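Local coordinates for N5-Carboxyaminoimidazole ribonucleotide synthetase (Staphylococcus aureus subsp. aureus, PDB 3ORQ), which catalyses the ATP-dependent carboxylation of 5-aminoimidazole ribonucleotide with bicarbonate, giving N5-carboxyaminoimidazole ribonucleotide in purine biosynthesis, at residues 228-233 with 361-366; 282-287 with 354-359; 90-93 with 97-100; 34-39 with 297-302. All coordinates share one frame; numbering follows the deposited sequence. Where two conformers were deposited one is given.

Interaction 1: residues 228-233 with 361-366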
loop_
_atom_site.group_PDB
_atom_site.type_symbol
_atom_site.label_atom_id
_atom_site.label_comp_id
_atom_site.label_asym_id
_atom_site.label_seq_id
_atom_site.Cartn_x
_atom_site.Cartn_y
_atom_site.Cartn_z
ATOM N N PRO A 228 6.558 4.850 19.076
ATOM C CA PRO A 228 6.472 6.257 19.460
ATOM C C PRO A 228 7.783 6.762 20.029
ATOM O O PRO A 228 8.517 5.981 20.675
ATOM C CB PRO A 228 5.386 6.255 20.561
ATOM C CG PRO A 228 5.459 4.916 21.189
ATOM C CD PRO A 228 5.929 3.965 20.083
ATOM N N ALA A 229 8.086 8.041 19.784
ATOM C CA ALA A 229 9.303 8.664 20.338
ATOM C C ALA A 229 9.378 8.429 21.874
ATOM O O ALA A 229 8.408 8.662 22.606
ATOM C CB ALA A 229 9.334 10.139 20.012
ATOM N N ARG A 230 10.513 7.917 22.341
ATOM C CA ARG A 230 10.709 7.620 23.768
ATOM C C ARG A 230 10.906 8.859 24.685
ATOM O O ARG A 230 11.265 8.725 25.845
ATOM C CB ARG A 230 11.867 6.628 23.962
ATOM C CG ARG A 230 11.592 5.251 23.365
ATOM C CD ARG A 230 12.862 4.442 23.196
ATOM N NE ARG A 230 13.895 5.097 22.390
ATOM C CZ ARG A 230 14.926 4.451 21.850
ATOM N NH1 ARG A 230 15.030 3.147 22.022
ATOM N NH2 ARG A 230 15.853 5.094 21.138
ATOM N N ILE A 231 10.651 10.050 24.165
ATOM C CA ILE A 231 10.655 11.260 24.967
ATOM C C ILE A 231 9.359 12.056 24.707
ATOM O O ILE A 231 8.946 12.250 23.568
ATOM C CB ILE A 231 11.910 12.075 24.680
ATOM C CG1 ILE A 231 11.838 13.453 25.311
ATOM C CG2 ILE A 231 12.169 12.186 23.186
ATOM C CD1 ILE A 231 13.149 14.191 25.189
ATOM N N ASP A 232 8.713 12.508 25.776
ATOM C CA ASP A 232 7.411 13.141 25.656
ATOM C C ASP A 232 7.529 14.602 25.259
ATOM O O ASP A 232 7.783 15.459 26.103
ATOM C CB ASP A 232 6.647 13.002 26.973
ATOM C CG ASP A 232 5.244 13.586 26.902
ATOM O OD1 ASP A 232 4.608 13.536 25.810
ATOM O OD2 ASP A 232 4.778 14.086 27.959
ATOM N N LYS A 233 7.346 14.889 23.975
ATOM C CA LYS A 233 7.408 16.263 23.477
ATOM C C LYS A 233 6.238 16.608 22.556
ATOM O O LYS A 233 6.192 17.704 21.981
ATOM C CB LYS A 233 8.752 16.517 22.770
ATOM C CG LYS A 233 9.971 16.752 23.688
ATOM C CD LYS A 233 9.739 17.997 24.563
ATOM C CE LYS A 233 10.978 18.322 25.392
ATOM N NZ LYS A 233 10.791 19.587 26.168
ATOM N N ASP A 361 8.491 -4.513 21.363
ATOM C CA ASP A 361 9.610 -4.186 22.214
ATOM C C ASP A 361 10.628 -3.379 21.429
ATOM O O ASP A 361 11.645 -3.893 20.946
ATOM C CB ASP A 361 10.228 -5.436 22.843
ATOM C CG ASP A 361 11.263 -5.093 23.939
ATOM O OD1 ASP A 361 11.768 -3.946 23.973
ATOM O OD2 ASP A 361 11.567 -5.974 24.771
ATOM N N VAL A 362 10.349 -2.091 21.339
ATOM C CA VAL A 362 11.162 -1.158 20.568
ATOM C C VAL A 362 12.622 -1.162 21.019
ATOM O O VAL A 362 13.535 -1.189 20.198
ATOM C CB VAL A 362 10.564 0.263 20.662
ATOM C CG1 VAL A 362 11.496 1.232 20.105
ATOM C CG2 VAL A 362 9.164 0.347 19.903
ATOM N N ASN A 363 12.853 -1.129 22.327
ATOM C CA ASN A 363 14.228 -1.038 22.829
ATOM C C ASN A 363 15.078 -2.236 22.419
ATOM O O ASN A 363 16.217 -2.070 22.016
ATOM C CB ASN A 363 14.261 -0.766 24.328
ATOM C CG ASN A 363 13.756 0.641 24.668
ATOM O OD1 ASN A 363 13.463 1.435 23.778
ATOM N ND2 ASN A 363 13.631 0.938 25.937
ATOM N N GLN A 364 14.478 -3.420 22.446
ATOM C CA GLN A 364 15.129 -4.619 21.975
ATOM C C GLN A 364 15.350 -4.587 20.463
ATOM O O GLN A 364 16.485 -4.764 19.996
ATOM C CB GLN A 364 14.317 -5.846 22.338
ATOM C CG GLN A 364 14.988 -7.135 21.891
ATOM C CD GLN A 364 16.369 -7.314 22.517
ATOM O OE1 GLN A 364 16.487 -7.588 23.707
ATOM N NE2 GLN A 364 17.411 -7.153 21.717
ATOM N N THR A 365 14.273 -4.356 19.699
ATOM C CA THR A 365 14.401 -4.213 18.257
ATOM C C THR A 365 15.506 -3.217 17.899
ATOM O O THR A 365 16.281 -3.460 16.975
ATOM C CB THR A 365 13.105 -3.735 17.601
ATOM O OG1 THR A 365 12.080 -4.721 17.794
ATOM C CG2 THR A 365 13.348 -3.481 16.104
ATOM N N GLU A 366 15.579 -2.107 18.633
ATOM C CA GLU A 366 16.628 -1.118 18.397
ATOM C C GLU A 366 18.017 -1.760 18.507
ATOM O O GLU A 366 18.878 -1.525 17.645
ATOM C CB GLU A 366 16.528 0.068 19.364
ATOM C CG GLU A 366 17.575 1.133 19.051
ATOM C CD GLU A 366 17.581 2.273 20.032
ATOM O OE1 GLU A 366 17.611 3.431 19.574
ATOM O OE2 GLU A 366 17.578 2.024 21.255
#
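Three acceptors converge on the guanidinium of Arg230, and two of them share its NH1. That nitrogen donates to OD1 of Asn363 at 2.9 Å and, from its other hydrogen, to OE2 of Glu366, also at 2.9 Å. Arg230 NH2 completes an end-on grip on the carboxylate, reaching Glu366 OE1 at 2.9 Å in a two-pronged salt bridge whose N-H bonds are nearly straight. The geometry is good for the donor but tilted for the acceptors: all three oxygens lie close to the guanidinium plane, yet the carboxylate is turned 58° from that plane, so both of its oxygens are met from above rather than within their own plane. The amide oxygen of Asn363 is likewise approached from above its carbonyl plane. Glu366 reaches out because its CG stands anti to the backbone N (chi1 -176°) and the chain beyond stays extended, whereas Arg230 bends at chi3. The charges have further partners, since Glu214 pairs with Arg230 NH2 and Lys224 with Glu366 OE1; this alternation probably keeps both groups ionised. Asp361 caps the helix that carries Asn363 and Glu366, its OD1 accepting from Gln364 N at 3.2 Å. An arginine from the loop between strand 221-227 and helix 234-245 is thus tied to the N-terminal end of helix 362-372, a salt-bridge network between the ATP-grasp region and the N-capped helix of the C-terminal region.

Interaction 2: residues 282-287 with 354-359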
loop_
_atom_site.group_PDB
_atom_site.type_symbol
_atom_site.label_atom_id
_atom_site.label_comp_id
_atom_site.label_asym_id
_atom_site.label_seq_id
_atom_site.Cartn_x
_atom_site.Cartn_y
_atom_site.Cartn_z
ATOM N N SER A 282 4.722 4.916 8.766
ATOM C CA SER A 282 3.256 5.023 8.927
ATOM C C SER A 282 2.524 4.157 7.907
ATOM O O SER A 282 1.319 3.837 8.049
ATOM C CB SER A 282 2.807 6.483 8.764
ATOM O OG SER A 282 3.125 6.968 7.474
ATOM N N ILE A 283 3.240 3.759 6.864
ATOM C CA ILE A 283 2.616 2.826 5.905
ATOM C C ILE A 283 2.239 1.539 6.616
ATOM O O ILE A 283 1.148 1.074 6.469
ATOM C CB ILE A 283 3.500 2.522 4.718
ATOM C CG1 ILE A 283 3.554 3.728 3.809
ATOM C CG2 ILE A 283 2.936 1.347 3.915
ATOM C CD1 ILE A 283 4.802 3.723 2.887
ATOM N N GLU A 284 3.150 0.940 7.367
ATOM C CA GLU A 284 2.788 -0.324 8.031
ATOM C C GLU A 284 2.141 -0.139 9.406
ATOM O O GLU A 284 1.296 -0.959 9.822
ATOM C CB GLU A 284 4.014 -1.222 8.184
ATOM C CG GLU A 284 4.496 -1.897 6.863
ATOM C CD GLU A 284 5.269 -0.932 6.013
ATOM O OE1 GLU A 284 5.629 0.125 6.565
ATOM O OE2 GLU A 284 5.476 -1.189 4.803
ATOM N N ALA A 285 2.532 0.920 10.109
ATOM C CA ALA A 285 2.247 1.035 11.566
ATOM C C ALA A 285 0.988 1.809 11.932
ATOM O O ALA A 285 0.488 1.666 13.053
ATOM C CB ALA A 285 3.438 1.621 12.266
ATOM N N CYS A 286 0.446 2.585 11.000
ATOM C CA CYS A 286 -0.710 3.492 11.316
ATOM C C CYS A 286 -1.908 3.089 10.518
ATOM O O CYS A 286 -1.780 2.350 9.534
ATOM C CB CYS A 286 -0.384 4.974 11.001
ATOM S SG CYS A 286 0.950 5.673 12.004
ATOM N N ASP A 287 -3.068 3.608 10.896
ATOM C CA ASP A 287 -4.281 3.283 10.150
ATOM C C ASP A 287 -4.385 4.123 8.873
ATOM O O ASP A 287 -5.241 3.854 8.004
ATOM C CB ASP A 287 -5.531 3.439 11.037
ATOM C CG ASP A 287 -5.573 4.774 11.794
ATOM O OD1 ASP A 287 -4.595 5.555 11.730
ATOM O OD2 ASP A 287 -6.589 5.051 12.467
ATOM N N HIS A 354 13.872 1.250 2.266
ATOM C CA HIS A 354 13.840 1.253 3.720
ATOM C C HIS A 354 13.148 -0.025 4.204
ATOM O O HIS A 354 12.531 -0.789 3.433
ATOM C CB HIS A 354 13.146 2.510 4.265
ATOM C CG HIS A 354 11.664 2.557 3.980
ATOM N ND1 HIS A 354 11.138 3.147 2.852
ATOM C CD2 HIS A 354 10.602 2.100 4.694
ATOM C CE1 HIS A 354 9.815 3.046 2.872
ATOM N NE2 HIS A 354 9.466 2.393 3.972
HETATM N N MSE A 355 13.263 -0.255 5.498
HETATM C CA MSE A 355 12.627 -1.378 6.104
HETATM C C MSE A 355 11.901 -0.899 7.356
HETATM O O MSE A 355 12.350 0.013 8.055
HETATM C CB MSE A 355 13.652 -2.482 6.422
HETATM C CG MSE A 355 14.893 -2.038 7.147
HETATM SE SE MSE A 355 16.029 -3.599 7.521
HETATM C CE MSE A 355 15.997 -4.312 5.856
ATOM N N THR A 356 10.767 -1.507 7.620
ATOM C CA THR A 356 9.996 -1.131 8.775
ATOM C C THR A 356 9.699 -2.385 9.559
ATOM O O THR A 356 9.045 -3.329 9.045
ATOM C CB THR A 356 8.679 -0.492 8.359
ATOM O OG1 THR A 356 8.972 0.727 7.663
ATOM C CG2 THR A 356 7.795 -0.191 9.595
ATOM N N VAL A 357 10.167 -2.381 10.795
ATOM C CA VAL A 357 10.017 -3.510 11.675
ATOM C C VAL A 357 8.959 -3.189 12.723
ATOM O O VAL A 357 9.164 -2.384 13.597
ATOM C CB VAL A 357 11.355 -3.840 12.346
ATOM C CG1 VAL A 357 11.285 -5.157 13.024
ATOM C CG2 VAL A 357 12.527 -3.823 11.301
ATOM N N LEU A 358 7.823 -3.839 12.637
ATOM C CA LEU A 358 6.793 -3.644 13.643
ATOM C C LEU A 358 7.209 -4.425 14.851
ATOM O O LEU A 358 7.682 -5.544 14.718
ATOM C CB LEU A 358 5.439 -4.132 13.132
ATOM C CG LEU A 358 4.896 -3.386 11.897
ATOM C CD1 LEU A 358 3.516 -3.940 11.483
ATOM C CD2 LEU A 358 4.815 -1.878 12.190
ATOM N N THR A 359 7.058 -3.834 16.032
ATOM C CA THR A 359 7.579 -4.485 17.249
ATOM C C THR A 359 6.803 -4.079 18.508
ATOM O O THR A 359 6.359 -2.933 18.627
ATOM C CB THR A 359 9.071 -4.129 17.443
ATOM O OG1 THR A 359 9.628 -4.833 18.569
ATOM C CG2 THR A 359 9.236 -2.628 17.642
HETATM O O HOH W 1 7.124 1.886 5.424
#
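This is a helix-on-sheet contact, part apolar and part water-bridged, in which the short helix 282-285 of the ATP-grasp region rests against strand 351-358 of the large antiparallel sheet. His354, Thr356 and Leu358 alternate along the strand with Met355 and Val357, and it is the first set whose CB atoms point to the helix. At the apolar end, Leu358 lays its CD2 methyl against Ala285 CB at 3.8 Å, while CD1 of the same leucine approaches the carbonyl O of Glu284 at 4.1 Å. The second subunit also takes part here: its Asp287 packs on Leu358. Toward the start of the strand the contact turns polar. The chain of Glu284 bends at chi2 (78°), which brings the carboxylate back so that the side chain crosses that of Thr356 at an angle, with Glu284 OE1 3.6 Å from Thr356 CB. The other oxygen, OE2, is hydrogen-bonded to His339 NE2, so the two carboxylate oxygens have different partners. Two residues before Thr356, the ring of His354 stacks on His339 and is bonded through ND1 to Tyr341, contacts that probably set how the imidazole is turned. Its NE2 can then meet a water lying in the ring plane at 2.8 Å. The same water donates to Glu284 OE1 at 2.6 Å and accepts from Thr356 OG1 at 3.1 Å, joining three side chains through one oxygen.

Interaction 3: residues 90-93 with 97-100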
loop_
_atom_site.group_PDB
_atom_site.type_symbol
_atom_site.label_atom_id
_atom_site.label_comp_id
_atom_site.label_asym_id
_atom_site.label_seq_id
_atom_site.Cartn_x
_atom_site.Cartn_y
_atom_site.Cartn_z
ATOM N N LYS A 90 4.734 29.888 -8.741
ATOM C CA LYS A 90 3.756 30.984 -8.622
ATOM C C LYS A 90 2.951 31.141 -9.920
ATOM O O LYS A 90 1.741 31.119 -9.891
ATOM C CB LYS A 90 4.412 32.312 -8.166
ATOM C CG LYS A 90 3.453 33.491 -8.113
ATOM C CD LYS A 90 4.081 34.742 -7.505
ATOM C CE LYS A 90 3.103 35.957 -7.544
ATOM N NZ LYS A 90 2.897 36.452 -8.953
ATOM N N LEU A 91 3.636 31.247 -11.052
ATOM C CA LEU A 91 2.974 31.205 -12.351
ATOM C C LEU A 91 1.980 30.042 -12.518
ATOM O O LEU A 91 0.914 30.230 -13.052
ATOM C CB LEU A 91 4.003 31.107 -13.466
ATOM C CG LEU A 91 4.804 32.375 -13.720
ATOM C CD1 LEU A 91 5.474 32.244 -15.094
ATOM C CD2 LEU A 91 3.927 33.665 -13.603
ATOM N N LEU A 92 2.347 28.853 -12.063
ATOM C CA LEU A 92 1.507 27.664 -12.181
ATOM C C LEU A 92 0.293 27.697 -11.242
ATOM O O LEU A 92 -0.781 27.290 -11.642
ATOM C CB LEU A 92 2.320 26.414 -11.886
ATOM C CG LEU A 92 3.168 25.755 -12.965
ATOM C CD1 LEU A 92 3.772 24.487 -12.355
ATOM C CD2 LEU A 92 2.382 25.415 -14.265
ATOM N N CYS A 93 0.475 28.194 -10.011
ATOM C CA CYS A 93 -0.608 28.312 -9.042
ATOM C C CYS A 93 -1.643 29.228 -9.586
ATOM O O CYS A 93 -2.825 29.060 -9.300
ATOM C CB CYS A 93 -0.137 28.946 -7.733
ATOM S SG CYS A 93 0.874 27.890 -6.816
ATOM N N ASN A 97 -4.728 24.376 -10.538
ATOM C CA ASN A 97 -5.133 24.118 -9.154
ATOM C C ASN A 97 -4.018 23.470 -8.325
ATOM O O ASN A 97 -3.689 22.255 -8.513
ATOM C CB ASN A 97 -6.397 23.262 -9.137
ATOM C CG ASN A 97 -6.834 22.907 -7.738
ATOM O OD1 ASN A 97 -6.788 23.741 -6.850
ATOM N ND2 ASN A 97 -7.235 21.657 -7.528
ATOM N N ILE A 98 -3.435 24.282 -7.443
ATOM C CA ILE A 98 -2.331 23.867 -6.572
ATOM C C ILE A 98 -2.604 24.438 -5.169
ATOM O O ILE A 98 -2.088 25.499 -4.803
ATOM C CB ILE A 98 -0.957 24.379 -7.076
ATOM C CG1 ILE A 98 -0.818 24.180 -8.614
ATOM C CG2 ILE A 98 0.250 23.693 -6.318
ATOM C CD1 ILE A 98 0.613 24.492 -9.173
ATOM N N PRO A 99 -3.427 23.743 -4.390
ATOM C CA PRO A 99 -3.843 24.271 -3.111
ATOM C C PRO A 99 -2.649 24.496 -2.180
ATOM O O PRO A 99 -2.746 25.293 -1.259
ATOM C CB PRO A 99 -4.761 23.188 -2.559
ATOM C CG PRO A 99 -5.160 22.376 -3.720
ATOM C CD PRO A 99 -4.038 22.434 -4.687
ATOM N N GLN A 100 -1.541 23.798 -2.426
ATOM C CA GLN A 100 -0.304 24.017 -1.659
ATOM C C GLN A 100 0.334 25.390 -1.854
ATOM O O GLN A 100 1.125 25.833 -1.001
ATOM C CB GLN A 100 0.721 22.920 -1.997
ATOM C CG GLN A 100 0.458 21.609 -1.310
ATOM C CD GLN A 100 1.374 20.521 -1.842
ATOM O OE1 GLN A 100 1.258 20.105 -3.002
ATOM N NE2 GLN A 100 2.321 20.085 -1.009
HETATM O O HOH W 2 -3.957 27.155 -7.405
#
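Ile98 CD1 sits 3.7 Å from Leu92 CB and 3.8 Å from Cys93 N, so a single methyl end covers the junction of two consecutive helical residues. Nearer the root of the isoleucine, Cys93 SG lies alongside Ile98 CB at 4.0 Å. The side chain is directed there by its first torsion: CG1 stands anti to the carbonyl carbon (chi1 -44°) and carries CD1 back over the last turn of the helix. A water reinforces the fold-back on the main-chain side, donating to Cys93 O and accepting from Ile98 N, each at 2.9 Å. It thereby bridges a carbonyl of the helix and an amide of the segment that doubles back. Outside this first shell, Asn97 is fastened to strand 76-79 by backbone bonding to Ile77, and its ND2 also binds Asp75 O. Ile98 touches Ile77 as well, while Gln100 OE1 is bonded to Thr78 OG1, so the chain after the turn is held along that strand. The contact therefore closes the exit from helix 86-95 in the preATP-grasp region, lying between helix 64-73, where Leu92 packs on Leu67 and Asn68, and strand 76-79 of the parallel sheet, with helix 290-298 reached through Gln100.

Interaction 4: residues 34-39 with 297-302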
loop_
_atom_site.group_PDB
_atom_site.type_symbol
_atom_site.label_atom_id
_atom_site.label_comp_id
_atom_site.label_asym_id
_atom_site.label_seq_id
_atom_site.Cartn_x
_atom_site.Cartn_y
_atom_site.Cartn_z
HETATM N N MSE A 34 -6.674 4.732 -4.436
HETATM C CA MSE A 34 -7.913 5.511 -4.241
HETATM C C MSE A 34 -8.654 5.828 -5.540
HETATM O O MSE A 34 -9.722 6.447 -5.511
HETATM C CB MSE A 34 -7.614 6.830 -3.505
HETATM C CG MSE A 34 -7.344 6.647 -2.028
HETATM SE SE MSE A 34 -6.725 8.276 -1.126
HETATM C CE MSE A 34 -6.058 7.329 0.459
ATOM N N GLY A 35 -8.083 5.447 -6.675
ATOM C CA GLY A 35 -8.779 5.648 -7.961
ATOM C C GLY A 35 -8.546 6.999 -8.648
ATOM O O GLY A 35 -9.357 7.400 -9.476
ATOM N N TYR A 36 -7.451 7.682 -8.304
ATOM C CA TYR A 36 -6.984 8.865 -9.039
ATOM C C TYR A 36 -5.945 8.448 -10.096
ATOM O O TYR A 36 -5.191 7.483 -9.906
ATOM C CB TYR A 36 -6.354 9.891 -8.074
ATOM C CG TYR A 36 -7.384 10.449 -7.130
ATOM C CD1 TYR A 36 -8.230 11.458 -7.541
ATOM C CD2 TYR A 36 -7.548 9.929 -5.852
ATOM C CE1 TYR A 36 -9.207 11.955 -6.713
ATOM C CE2 TYR A 36 -8.538 10.424 -4.998
ATOM C CZ TYR A 36 -9.382 11.423 -5.461
ATOM O OH TYR A 36 -10.368 11.948 -4.659
ATOM N N LYS A 37 -5.919 9.160 -11.207
ATOM C CA LYS A 37 -4.907 8.923 -12.199
ATOM C C LYS A 37 -3.706 9.768 -11.844
ATOM O O LYS A 37 -3.830 10.773 -11.142
ATOM C CB LYS A 37 -5.424 9.263 -13.592
ATOM C CG LYS A 37 -6.682 8.496 -13.953
ATOM C CD LYS A 37 -7.231 9.073 -15.260
ATOM C CE LYS A 37 -8.515 8.364 -15.689
ATOM N NZ LYS A 37 -8.182 6.978 -16.035
ATOM N N VAL A 38 -2.535 9.368 -12.321
ATOM C CA VAL A 38 -1.321 10.065 -11.927
ATOM C C VAL A 38 -0.495 10.418 -13.145
ATOM O O VAL A 38 -0.156 9.540 -13.934
ATOM C CB VAL A 38 -0.437 9.180 -11.022
ATOM C CG1 VAL A 38 0.914 9.873 -10.770
ATOM C CG2 VAL A 38 -1.139 8.876 -9.685
ATOM N N VAL A 39 -0.147 11.703 -13.266
ATOM C CA VAL A 39 0.856 12.161 -14.237
ATOM C C VAL A 39 2.095 12.622 -13.460
ATOM O O VAL A 39 1.995 13.407 -12.520
ATOM C CB VAL A 39 0.314 13.331 -15.092
ATOM C CG1 VAL A 39 1.379 13.832 -16.017
ATOM C CG2 VAL A 39 -0.857 12.843 -15.933
ATOM N N ALA A 297 -5.839 15.257 1.433
ATOM C CA ALA A 297 -5.700 16.704 1.628
ATOM C C ALA A 297 -5.749 17.462 0.316
ATOM O O ALA A 297 -6.572 18.331 0.071
ATOM C CB ALA A 297 -4.378 16.979 2.325
ATOM N N VAL A 298 -4.858 17.063 -0.557
ATOM C CA VAL A 298 -4.634 17.745 -1.812
ATOM C C VAL A 298 -5.851 17.635 -2.727
ATOM O O VAL A 298 -6.109 18.554 -3.535
ATOM C CB VAL A 298 -3.306 17.155 -2.354
ATOM C CG1 VAL A 298 -3.390 16.495 -3.714
ATOM C CG2 VAL A 298 -2.153 18.084 -2.066
ATOM N N THR A 299 -6.611 16.530 -2.621
ATOM C CA THR A 299 -7.818 16.368 -3.450
ATOM C C THR A 299 -9.026 16.973 -2.734
ATOM O O THR A 299 -10.165 16.893 -3.231
ATOM C CB THR A 299 -8.114 14.876 -3.802
ATOM O OG1 THR A 299 -8.268 14.103 -2.582
ATOM C CG2 THR A 299 -6.951 14.266 -4.664
ATOM N N GLY A 300 -8.773 17.582 -1.573
ATOM C CA GLY A 300 -9.796 18.384 -0.874
ATOM C C GLY A 300 -10.812 17.541 -0.087
ATOM O O GLY A 300 -11.898 18.026 0.184
ATOM N N GLN A 301 -10.449 16.296 0.271
ATOM C CA GLN A 301 -11.329 15.423 1.063
ATOM C C GLN A 301 -11.207 15.738 2.552
ATOM O O GLN A 301 -10.278 16.410 2.972
ATOM C CB GLN A 301 -10.968 13.946 0.856
ATOM C CG GLN A 301 -10.751 13.487 -0.642
ATOM C CD GLN A 301 -11.971 13.617 -1.437
ATOM O OE1 GLN A 301 -12.958 12.928 -1.190
ATOM N NE2 GLN A 301 -11.954 14.530 -2.397
ATOM N N SER A 302 -12.125 15.232 3.350
ATOM C CA SER A 302 -11.958 15.273 4.813
ATOM C C SER A 302 -10.796 14.405 5.254
ATOM O O SER A 302 -10.528 13.349 4.619
ATOM C CB SER A 302 -13.217 14.835 5.558
ATOM O OG SER A 302 -14.286 15.703 5.208
#
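Tyr36 and Thr299 meet where two Schellman motifs end two helices, at Gly35 after helix 22-33 in the Rossmann-like preATP-grasp region and at Gly300 after helix 290-298. Both glycines have positive phi. Right after the first turn, Tyr36 projects its ring to the second. Thr299 answers from the opposite direction with CG2 over one face of the ring, a CH-pi contact 4.0 Å from the ring centroid and 19° off its normal, displaced to the rim beside CZ and CE1. The threonine can offer this methyl because OG1 occupies the position between backbone N and carbonyl carbon (chi1 58°), from which it bonds back to Ile295 O in the helix that precedes it. The phenol oxygen is bonded to Leu9 O, which pins the far end of the ring; Thr299 OG1 stands 3.7 Å away from Tyr36 OH and Gln301 NE2 3.8 Å. Gln301 bends at chi2, and its NE2 donates to Thr299 O at 3.1 Å, from above that carbonyl's plane, bracing the turn. Around this pair, Ile15 of strand 14-18 touches both Tyr36 and Thr299, and Ile295 of helix 290-298 packs on the tyrosine, placing the contact where strand 37-42 of the parallel sheet begins beside the C-terminal end of that helix.

How the interactions relate
Interactions 1 and 2 both secure the C-terminal region against the ATP-grasp region, using consecutive elements, strand 351-358 and helix 362-372; they meet where Thr365 OG1 and Thr359 OG1 probably share a hydrogen bond. Interaction 3 lies in the parallel-sheet region, and interaction 4 joins that region to the end of helix 290-298; they touch through Pro99 and Gln100 against Val298. Interactions 1 and 2 are partly buried, 3 and 4 buried. Interaction 1 relies on charge, interaction 2 mixes methyl packing with a bridging water, interaction 3 adds a main-chain water to apolar packing, and interaction 4 rests on a CH-pi contact. Interactions 2 and 4 both touch the second subunit, whereas interactions 1 and 3, about 39 Å apart between centres, stay within one chain.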